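Local coordinates for protein phosphoribosylaminoimidazole carboxylase (Bombyx mori, PDB 4JA0) that probably acts as a bifunctional enzyme of purine biosynthesis, joining an AIR carboxylase activity to a SAICAR synthetase activity in one chain, at residues A[279-284]-A[378-383]; A[299-304]-A[308-313]. All blocks are in the same frame, centred on the assembly; numbering follows the deposited sequence.

Contact 1. Residues A[279-284]-A[378-383]; sequences QEHCQK and IYPDSA
Lys284 and Pro380 bring the two backbones together, their CA atoms 6.1 Å apart, where helix 279-291 passes the first turn of helix 380-391. The two helices lie beside each other against the five-stranded parallel sheet of the AIR carboxylase domain, whose strand order 2-1-3-4-5 is that of the flavodoxin-like fold. Pro380 carries the contact. Its CB meets CB of Lys284 at 3.9 Å, and beyond that point the extended lysine chain leads away, so aliphatic carbon rather than charge does the packing. His281, with CG anti to the backbone N (chi1 174°), brings CE1 to the same proline, 4.0 Å from Pro380 CD and equally near its CB; the two side chains cross at about a right angle, and the proline meets the imidazole obliquely. His281 NE2 makes a weak hydrogen bond to Cys351 O, which would limit rotation of the ring, and Ile285 adds to the nonpolar surface at Pro380. Tyr379, the N-cap residue, turns away toward other subunits, where its ring has a cation-pi contact with Arg332 of a neighbouring copy. Ser382 OG donates to Tyr379 O across 2.7 Å, approaching tilted 31° from the carbonyl plane.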
loop_
_atom_site.group_PDB
_atom_site.type_symbol
_atom_site.label_atom_id
_atom_site.label_comp_id
_atom_site.label_asym_id
_atom_site.label_seq_id
_atom_site.Cartn_x
_atom_site.Cartn_y
_atom_site.Cartn_z
ATOM N N GLN A 279 6.844 26.211 -8.612
ATOM C CA GLN A 279 6.353 27.537 -8.980
ATOM C C GLN A 279 4.957 27.553 -9.600
ATOM O O GLN A 279 4.045 28.231 -9.097
ATOM C CB GLN A 279 7.401 28.187 -9.898
ATOM C CG GLN A 279 7.095 29.552 -10.492
ATOM C CD GLN A 279 6.704 30.563 -9.468
ATOM O OE1 GLN A 279 6.893 30.366 -8.269
ATOM N NE2 GLN A 279 6.157 31.678 -9.931
ATOM N N GLU A 280 4.796 26.789 -10.676
ATOM C CA GLU A 280 3.526 26.671 -11.371
ATOM C C GLU A 280 2.414 26.229 -10.410
ATOM O O GLU A 280 1.283 26.750 -10.472
ATOM C CB GLU A 280 3.665 25.667 -12.514
ATOM C CG GLU A 280 4.258 26.224 -13.808
ATOM C CD GLU A 280 3.773 25.458 -15.036
ATOM O OE1 GLU A 280 3.082 24.424 -14.863
ATOM O OE2 GLU A 280 4.086 25.884 -16.170
ATOM N N HIS A 281 2.748 25.299 -9.509
ATOM C CA HIS A 281 1.782 24.815 -8.521
ATOM C C HIS A 281 1.317 25.977 -7.653
ATOM O O HIS A 281 0.131 26.150 -7.427
ATOM C CB HIS A 281 2.402 23.720 -7.651
ATOM C CG HIS A 281 1.533 23.271 -6.517
ATOM N ND1 HIS A 281 0.474 22.406 -6.682
ATOM C CD2 HIS A 281 1.558 23.580 -5.199
ATOM C CE1 HIS A 281 -0.107 22.190 -5.514
ATOM N NE2 HIS A 281 0.532 22.892 -4.597
ATOM N N CYS A 282 2.263 26.788 -7.192
ATOM C CA CYS A 282 1.952 27.924 -6.334
ATOM C C CYS A 282 1.160 29.010 -7.044
ATOM O O CYS A 282 0.288 29.656 -6.455
ATOM C CB CYS A 282 3.251 28.519 -5.775
ATOM S SG CYS A 282 4.128 27.384 -4.683
ATOM N N GLN A 283 1.484 29.211 -8.314
ATOM C CA GLN A 283 0.770 30.164 -9.143
ATOM C C GLN A 283 -0.687 29.720 -9.354
ATOM O O GLN A 283 -1.577 30.561 -9.419
ATOM C CB GLN A 283 1.513 30.366 -10.466
ATOM C CG GLN A 283 2.767 31.221 -10.311
ATOM C CD GLN A 283 3.599 31.324 -11.582
ATOM O OE1 GLN A 283 4.380 32.273 -11.756
ATOM N NE2 GLN A 283 3.439 30.350 -12.476
ATOM N N LYS A 284 -0.931 28.409 -9.404
ATOM C CA LYS A 284 -2.299 27.903 -9.443
ATOM C C LYS A 284 -3.057 28.208 -8.156
ATOM O O LYS A 284 -4.282 28.433 -8.193
ATOM C CB LYS A 284 -2.348 26.394 -9.695
ATOM C CG LYS A 284 -2.128 25.985 -11.129
ATOM C CD LYS A 284 -2.383 24.487 -11.278
ATOM C CE LYS A 284 -2.137 24.015 -12.703
ATOM N NZ LYS A 284 -2.717 22.659 -12.970
ATOM N N ILE A 378 -5.008 18.627 -0.780
ATOM C CA ILE A 378 -4.276 17.917 -1.834
ATOM C C ILE A 378 -4.283 18.580 -3.235
ATOM O O ILE A 378 -3.442 18.260 -4.094
ATOM C CB ILE A 378 -4.751 16.457 -1.870
ATOM C CG1 ILE A 378 -3.706 15.556 -1.238
ATOM C CG2 ILE A 378 -5.114 15.975 -3.275
ATOM C CD1 ILE A 378 -4.123 14.098 -1.348
ATOM N N TYR A 379 -5.209 19.515 -3.450
ATOM C CA TYR A 379 -5.295 20.251 -4.708
ATOM C C TYR A 379 -5.099 21.748 -4.491
ATOM O O TYR A 379 -5.529 22.294 -3.469
ATOM C CB TYR A 379 -6.641 19.993 -5.393
ATOM C CG TYR A 379 -6.973 18.535 -5.504
ATOM C CD1 TYR A 379 -6.354 17.741 -6.463
ATOM C CD2 TYR A 379 -7.900 17.942 -4.647
ATOM C CE1 TYR A 379 -6.641 16.389 -6.570
ATOM C CE2 TYR A 379 -8.198 16.588 -4.747
ATOM C CZ TYR A 379 -7.561 15.818 -5.709
ATOM O OH TYR A 379 -7.836 14.475 -5.826
ATOM N N PRO A 380 -4.437 22.419 -5.447
ATOM C CA PRO A 380 -4.158 23.854 -5.322
ATOM C C PRO A 380 -5.411 24.713 -5.193
ATOM O O PRO A 380 -5.432 25.617 -4.347
ATOM C CB PRO A 380 -3.420 24.189 -6.629
ATOM C CG PRO A 380 -3.741 23.089 -7.555
ATOM C CD PRO A 380 -3.897 21.873 -6.697
ATOM N N ASP A 381 -6.451 24.412 -5.967
ATOM C CA ASP A 381 -7.686 25.173 -5.854
ATOM C C ASP A 381 -8.268 25.016 -4.466
ATOM O O ASP A 381 -8.691 25.983 -3.845
ATOM C CB ASP A 381 -8.711 24.749 -6.907
ATOM C CG ASP A 381 -8.353 25.246 -8.298
ATOM O OD1 ASP A 381 -7.910 26.407 -8.411
ATOM O OD2 ASP A 381 -8.532 24.493 -9.280
ATOM N N SER A 382 -8.245 23.805 -3.948
ATOM C CA SER A 382 -8.848 23.590 -2.652
ATOM C C SER A 382 -8.066 24.238 -1.508
ATOM O O SER A 382 -8.624 24.489 -0.442
ATOM C CB SER A 382 -9.063 22.094 -2.404
ATOM O OG SER A 382 -7.833 21.406 -2.445
ATOM N N ALA A 383 -6.793 24.538 -1.726
ATOM C CA ALA A 383 -6.008 25.198 -0.679
ATOM C C ALA A 383 -6.368 26.667 -0.648
ATOM O O ALA A 383 -6.491 27.259 0.423
ATOM C CB ALA A 383 -4.517 25.014 -0.911
#

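Contact 2. Residues A[299-304]-A[308-313]; sequences RVTSAH and EETLRI
Thr301 and Thr310 face each other with CA atoms 5.7 Å apart, and their hydroxyls form the polar part of the contact. Thr301 OG1 donates to Thr310 OG1 over 2.6 Å; the torsion of Thr301 (chi1 -172°) sets OG1 anti to the backbone N and aims it at the helix. Thr310 OG1 in turn points its hydrogen toward Ser302 O, at a separation too short to be trusted in detail at this resolution. Ala306 O, four residues back and just ahead of helix 307-317, is also a partner, so two carbonyls would share one proton while Thr301 supplies the incoming one. A valine in place of Thr301 would probably leave Thr310 OG1 without its incoming donor, weakening the tie between loop and helix.

These bonds span the turn between strand 296-300 and helix 307-317, the first corner of a beta-alpha-beta crossover that returns to the parallel sheet at strand 323-329. Ser302, whose CB points away from the helix, bonds through OG to Lys305 N within the turn.

Nonpolar packing takes over one helical turn further on. Ile313 CG2 sits 3.6 Å above one face of the Arg299 guanidinium, offset toward its rim, while CD1 of Ile313 reaches NH2 of Arg299 at 3.8 Å. Bends at chi2 and chi3 fold the arginine back over the isoleucine, and Phe272 of strand 267-273 touches both.

Ionic and polar partners hold the guanidinium from elsewhere: Tyr317 OH bonds to Arg299 NH1, and Asp417 of a neighbouring subunit forms a salt bridge with Arg299 NH2.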
loop_
_atom_site.group_PDB
_atom_site.type_symbol
_atom_site.label_atom_id
_atom_site.label_comp_id
_atom_site.label_asym_id
_atom_site.label_seq_id
_atom_site.Cartn_x
_atom_site.Cartn_y
_atom_site.Cartn_z
ATOM N N ARG A 299 6.498 32.938 -1.628
ATOM C CA ARG A 299 7.854 33.001 -1.111
ATOM C C ARG A 299 8.573 31.662 -1.255
ATOM O O ARG A 299 7.957 30.610 -1.200
ATOM C CB ARG A 299 7.858 33.458 0.355
ATOM C CG ARG A 299 7.047 34.695 0.628
ATOM C CD ARG A 299 7.634 35.884 -0.087
ATOM N NE ARG A 299 9.043 36.014 0.228
ATOM C CZ ARG A 299 9.514 36.763 1.224
ATOM N NH1 ARG A 299 8.677 37.446 1.997
ATOM N NH2 ARG A 299 10.823 36.810 1.453
ATOM N N VAL A 300 9.882 31.712 -1.441
ATOM C CA VAL A 300 10.666 30.504 -1.531
ATOM C C VAL A 300 11.566 30.422 -0.303
ATOM O O VAL A 300 12.297 31.353 -0.019
ATOM C CB VAL A 300 11.516 30.481 -2.830
ATOM C CG1 VAL A 300 12.378 29.208 -2.913
ATOM C CG2 VAL A 300 10.619 30.583 -4.045
ATOM N N THR A 301 11.473 29.318 0.431
ATOM C CA THR A 301 12.335 29.025 1.573
ATOM C C THR A 301 12.218 27.565 1.988
ATOM O O THR A 301 11.149 26.953 1.889
ATOM C CB THR A 301 12.059 29.924 2.800
ATOM O OG1 THR A 301 13.072 29.695 3.798
ATOM C CG2 THR A 301 10.671 29.643 3.388
ATOM N N SER A 302 13.322 27.033 2.497
ATOM C CA SER A 302 13.428 25.640 2.892
ATOM C C SER A 302 13.434 25.523 4.411
ATOM O O SER A 302 14.036 26.338 5.093
ATOM C CB SER A 302 14.729 25.066 2.307
ATOM O OG SER A 302 14.822 23.654 2.398
ATOM N N ALA A 303 12.745 24.535 4.962
ATOM C CA ALA A 303 12.857 24.311 6.402
ATOM C C ALA A 303 14.065 23.402 6.747
ATOM O O ALA A 303 14.402 23.216 7.929
ATOM C CB ALA A 303 11.574 23.723 6.945
ATOM N N HIS A 304 14.704 22.844 5.714
ATOM C CA HIS A 304 15.863 21.983 5.893
ATOM C C HIS A 304 17.165 22.699 5.513
ATOM O O HIS A 304 18.148 22.665 6.248
ATOM C CB HIS A 304 15.730 20.750 5.024
ATOM C CG HIS A 304 14.425 20.036 5.175
ATOM N ND1 HIS A 304 14.157 19.195 6.237
ATOM C CD2 HIS A 304 13.343 19.973 4.362
ATOM C CE1 HIS A 304 12.953 18.668 6.086
ATOM N NE2 HIS A 304 12.442 19.118 4.954
ATOM N N GLU A 308 16.956 28.703 9.747
ATOM C CA GLU A 308 16.930 29.981 10.446
ATOM C C GLU A 308 16.195 31.082 9.656
ATOM O O GLU A 308 15.348 31.791 10.222
ATOM C CB GLU A 308 18.366 30.414 10.778
ATOM C CG GLU A 308 19.211 30.956 9.568
ATOM C CD GLU A 308 19.279 30.034 8.314
ATOM O OE1 GLU A 308 19.207 28.782 8.425
ATOM O OE2 GLU A 308 19.412 30.586 7.191
ATOM N N GLU A 309 16.453 31.173 8.349
ATOM C CA GLU A 309 15.851 32.213 7.512
ATOM C C GLU A 309 14.363 31.928 7.272
ATOM O O GLU A 309 13.564 32.846 7.077
ATOM C CB GLU A 309 16.614 32.352 6.189
ATOM C CG GLU A 309 16.080 33.403 5.189
ATOM C CD GLU A 309 16.275 34.881 5.633
ATOM O OE1 GLU A 309 16.851 35.133 6.720
ATOM O OE2 GLU A 309 15.868 35.800 4.871
ATOM N N THR A 310 13.995 30.653 7.269
ATOM C CA THR A 310 12.599 30.275 7.170
ATOM C C THR A 310 11.772 30.899 8.318
ATOM O O THR A 310 10.749 31.554 8.083
ATOM C CB THR A 310 12.477 28.727 7.159
ATOM O OG1 THR A 310 12.949 28.225 5.901
ATOM C CG2 THR A 310 11.055 28.274 7.361
ATOM N N LEU A 311 12.234 30.724 9.552
ATOM C CA LEU A 311 11.601 31.345 10.711
ATOM C C LEU A 311 11.670 32.867 10.664
ATOM O O LEU A 311 10.720 33.543 11.063
ATOM C CB LEU A 311 12.231 30.827 12.007
ATOM C CG LEU A 311 12.030 29.329 12.285
ATOM C CD1 LEU A 311 12.553 28.937 13.662
ATOM C CD2 LEU A 311 10.562 28.928 12.118
ATOM N N ARG A 312 12.786 33.411 10.181
ATOM C CA ARG A 312 12.930 34.864 10.120
ATOM C C ARG A 312 11.911 35.463 9.129
ATOM O O ARG A 312 11.322 36.504 9.393
ATOM C CB ARG A 312 14.368 35.266 9.757
ATOM N N ILE A 313 11.665 34.776 8.022
ATOM C CA ILE A 313 10.713 35.268 7.042
ATOM C C ILE A 313 9.303 35.208 7.598
ATOM O O ILE A 313 8.530 36.156 7.462
ATOM C CB ILE A 313 10.792 34.475 5.726
ATOM C CG1 ILE A 313 12.172 34.666 5.081
ATOM C CG2 ILE A 313 9.683 34.886 4.770
ATOM C CD1 ILE A 313 12.274 34.090 3.690
#

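From the N-terminal side of the AIR carboxylase range, the chain runs through strand 267-273 and helix 279-291, then strand 296-300 and helix 307-317. Contact 2 closes a short loop at the strand-to-helix turn, with three residues between its segments. Contact 1 closes a long one, bringing helix 279-291 to helix 380-391 across 93 intervening residues, and the whole of contact 2 falls within that span. Their centres are 20 Å apart and they do not touch. Strand 267-273 links them: Cys282 packs on Val271 and Met273, whereas Ile313 packs on Phe272, placing helices 279-291 and 307-317 on opposite faces of the sheet.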